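Local coordinates for protein arginine kinase (Cydia pomonella granulosis virus, PDB 6VVG) that probably acts as a serine/threonine protein kinase, binding adenine nucleotides between its two lobes and transferring phosphate from ATP to protein substrates, at residues L147-R151 with K152-L156. Numbering follows the deposited sequence.
Sequences LLYDR and KKKRL. With AMP (adenosine monophosphate), chain C.
Y149 lays its phenol ring obliquely against the backbone of K154, with CE2 3.7 Å from K154 CA, while the ring's far end follows the lysine chain, Y149 OH standing 3.7 Å from K154 CB. The ring also meets F102 edge-to-face, and the side chain touches L99 and I121 of helix 115-133. A tyrosine suits this place because its flat ring can pack on both K154 and F102 while the hydroxyl extends along the lysine. Here the chain reverses in the β-hairpin of the kinase C-lobe, whose short strands 147-148 and 157-158 follow the catalytic loop.

The second flat group, the carboxylate of D150, organises the bend. With CG between the backbone N and the carbonyl carbon (chi1 64°), it faces the amides ahead. D150 OD1 uses its anti lone pair for K152 N at 3.0 Å, closing an Asx turn. On its syn side D150 OD1 takes K153 N at 2.7 Å, 24° out of the carboxylate plane. From above that plane, K153 NZ reaches D150 OD2 at 2.9 Å in a salt bridge, and S95 OG adds a hydrogen bond to the same oxygen. Aspartate is short enough to collect these successive N-H groups, and the backbone completes the reversal as K154 N bonds to D150 O at 2.8 Å. A water accepts from both D150 N and R155 N, bridging two residues that share no direct hydrogen bond.

Toward the strands the contact turns apolar: L156 CD1 packs 3.9 Å from L147 CB, and both leucines lean on L125 of helix 115-133. L148 points its side chain to the nucleotide instead, a leucine giving a smooth apolar surface to the adenine: L148 CD1 lies 3.8 Å from C6 of AMP.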
loop_
_atom_site.group_PDB
_atom_site.type_symbol
_atom_site.label_atom_id
_atom_site.label_comp_id
_atom_site.label_asym_id
_atom_site.label_seq_id
_atom_site.Cartn_x
_atom_site.Cartn_y
_atom_site.Cartn_z
ATOM N N LEU A 147 12.503 2.011 -17.076
ATOM C CA LEU A 147 13.166 3.296 -16.869
ATOM C C LEU A 147 13.096 4.036 -18.203
ATOM O O LEU A 147 13.953 3.863 -19.074
ATOM C CB LEU A 147 14.598 3.103 -16.382
ATOM C CG LEU A 147 14.672 2.277 -15.095
ATOM C CD1 LEU A 147 16.103 1.971 -14.695
ATOM C CD2 LEU A 147 13.943 2.992 -13.951
ATOM N N LEU A 148 12.053 4.845 -18.367
ATOM C CA LEU A 148 11.836 5.576 -19.607
ATOM C C LEU A 148 12.802 6.751 -19.698
ATOM O O LEU A 148 13.089 7.414 -18.698
ATOM C CB LEU A 148 10.390 6.063 -19.687
ATOM C CG LEU A 148 9.311 5.054 -19.283
ATOM C CD1 LEU A 148 7.908 5.586 -19.585
ATOM C CD2 LEU A 148 9.532 3.705 -19.968
ATOM N N TYR A 149 13.305 6.999 -20.908
ATOM C CA TYR A 149 14.362 7.975 -21.148
ATOM C C TYR A 149 14.506 8.151 -22.654
ATOM O O TYR A 149 14.459 7.170 -23.400
ATOM C CB TYR A 149 15.689 7.506 -20.521
ATOM C CG TYR A 149 16.864 8.452 -20.684
ATOM C CD1 TYR A 149 17.616 8.463 -21.850
ATOM C CD2 TYR A 149 17.234 9.318 -19.660
ATOM C CE1 TYR A 149 18.692 9.318 -22.001
ATOM C CE2 TYR A 149 18.310 10.177 -19.804
ATOM C CZ TYR A 149 19.035 10.171 -20.976
ATOM O OH TYR A 149 20.108 11.022 -21.124
ATOM N N ASP A 150 14.659 9.400 -23.093
ATOM C CA ASP A 150 14.927 9.713 -24.491
ATOM C C ASP A 150 16.004 10.787 -24.538
ATOM O O ASP A 150 16.206 11.531 -23.578
ATOM C CB ASP A 150 13.659 10.172 -25.224
ATOM C CG ASP A 150 13.107 11.467 -24.676
ATOM O OD1 ASP A 150 13.644 12.534 -25.034
ATOM O OD2 ASP A 150 12.131 11.418 -23.896
ATOM N N ARG A 151 16.712 10.855 -25.659
ATOM C CA ARG A 151 17.873 11.726 -25.740
ATOM C C ARG A 151 17.528 13.170 -26.029
ATOM O O ARG A 151 18.435 13.998 -26.171
ATOM C CB ARG A 151 18.830 11.231 -26.813
ATOM C CG ARG A 151 18.252 11.139 -28.289
ATOM C CD ARG A 151 19.231 10.223 -29.066
ATOM N NE ARG A 151 19.120 10.343 -30.513
ATOM C CZ ARG A 151 20.076 9.999 -31.366
ATOM N NH1 ARG A 151 21.217 9.506 -30.910
ATOM N NH2 ARG A 151 19.885 10.131 -32.673
ATOM N N LYS A 152 16.251 13.511 -26.078
ATOM C CA LYS A 152 15.850 14.908 -26.190
ATOM C C LYS A 152 15.435 15.524 -24.855
ATOM O O LYS A 152 16.001 16.533 -24.437
ATOM C CB LYS A 152 14.706 15.015 -27.176
ATOM C CG LYS A 152 14.606 16.273 -27.938
ATOM C CD LYS A 152 14.208 17.412 -27.046
ATOM C CE LYS A 152 13.442 18.493 -27.795
ATOM N NZ LYS A 152 12.904 19.449 -26.770
ATOM N N LYS A 153 14.494 14.903 -24.146
ATOM C CA LYS A 153 14.186 15.332 -22.780
ATOM C C LYS A 153 15.336 15.021 -21.821
ATOM O O LYS A 153 15.665 15.827 -20.939
ATOM C CB LYS A 153 12.904 14.641 -22.311
ATOM C CG LYS A 153 11.619 15.175 -22.939
ATOM C CD LYS A 153 10.530 14.111 -22.938
ATOM C CE LYS A 153 9.729 14.141 -24.232
ATOM N NZ LYS A 153 9.945 12.916 -25.060
ATOM N N LYS A 154 15.964 13.859 -21.986
ATOM C CA LYS A 154 16.973 13.384 -21.045
ATOM C C LYS A 154 16.408 13.352 -19.629
ATOM O O LYS A 154 17.113 13.626 -18.658
ATOM C CB LYS A 154 18.236 14.246 -21.107
ATOM C CG LYS A 154 18.702 14.530 -22.524
ATOM C CD LYS A 154 20.216 14.635 -22.605
ATOM C CE LYS A 154 20.678 14.714 -24.055
ATOM N NZ LYS A 154 19.804 15.612 -24.869
ATOM N N ARG A 155 15.122 13.033 -19.515
ATOM C CA ARG A 155 14.433 12.930 -18.238
ATOM C C ARG A 155 14.141 11.464 -17.963
ATOM O O ARG A 155 13.579 10.768 -18.816
ATOM C CB ARG A 155 13.134 13.738 -18.248
ATOM C CG ARG A 155 12.666 14.174 -16.870
ATOM C CD ARG A 155 11.657 15.330 -16.919
ATOM N NE ARG A 155 10.744 15.271 -15.780
ATOM C CZ ARG A 155 9.445 15.536 -15.846
ATOM N NH1 ARG A 155 8.897 15.896 -17.000
ATOM N NH2 ARG A 155 8.696 15.443 -14.754
ATOM N N LEU A 156 14.524 11.004 -16.776
ATOM C CA LEU A 156 14.301 9.626 -16.371
ATOM C C LEU A 156 12.954 9.508 -15.673
ATOM O O LEU A 156 12.670 10.248 -14.727
ATOM C CB LEU A 156 15.419 9.153 -15.441
ATOM C CG LEU A 156 15.368 7.696 -14.980
ATOM C CD1 LEU A 156 15.758 6.769 -16.124
ATOM C CD2 LEU A 156 16.276 7.480 -13.779
HETATM P P AMP C . 4.480 -0.749 -18.673
HETATM O O1P AMP C . 5.287 -2.027 -18.596
HETATM O O2P AMP C . 5.424 0.409 -18.461
HETATM O O3P AMP C . 3.306 -0.882 -17.734
HETATM O "O5'" AMP C . 3.874 -0.589 -20.138
HETATM C "C5'" AMP C . 4.443 -1.273 -21.243
HETATM C "C4'" AMP C . 5.254 -0.348 -22.119
HETATM O "O4'" AMP C . 4.445 0.789 -22.530
HETATM C "C3'" AMP C . 6.475 0.293 -21.477
HETATM O "O3'" AMP C . 7.590 -0.580 -21.409
HETATM C "C2'" AMP C . 6.699 1.504 -22.369
HETATM O "O2'" AMP C . 7.277 1.118 -23.608
HETATM C "C1'" AMP C . 5.256 1.945 -22.616
HETATM N N9 AMP C . 4.811 2.899 -21.584
HETATM C C8 AMP C . 4.347 2.534 -20.385
HETATM N N7 AMP C . 4.052 3.641 -19.703
HETATM C C5 AMP C . 4.338 4.693 -20.482
HETATM C C6 AMP C . 4.223 6.046 -20.264
HETATM N N6 AMP C . 3.755 6.820 -19.132
HETATM N N1 AMP C . 4.580 6.905 -21.206
HETATM C C2 AMP C . 5.060 6.443 -22.386
HETATM N N3 AMP C . 5.176 5.112 -22.605
HETATM C C4 AMP C . 4.813 4.239 -21.645
HETATM O O HOH W 1 13.531 11.589 -21.397
#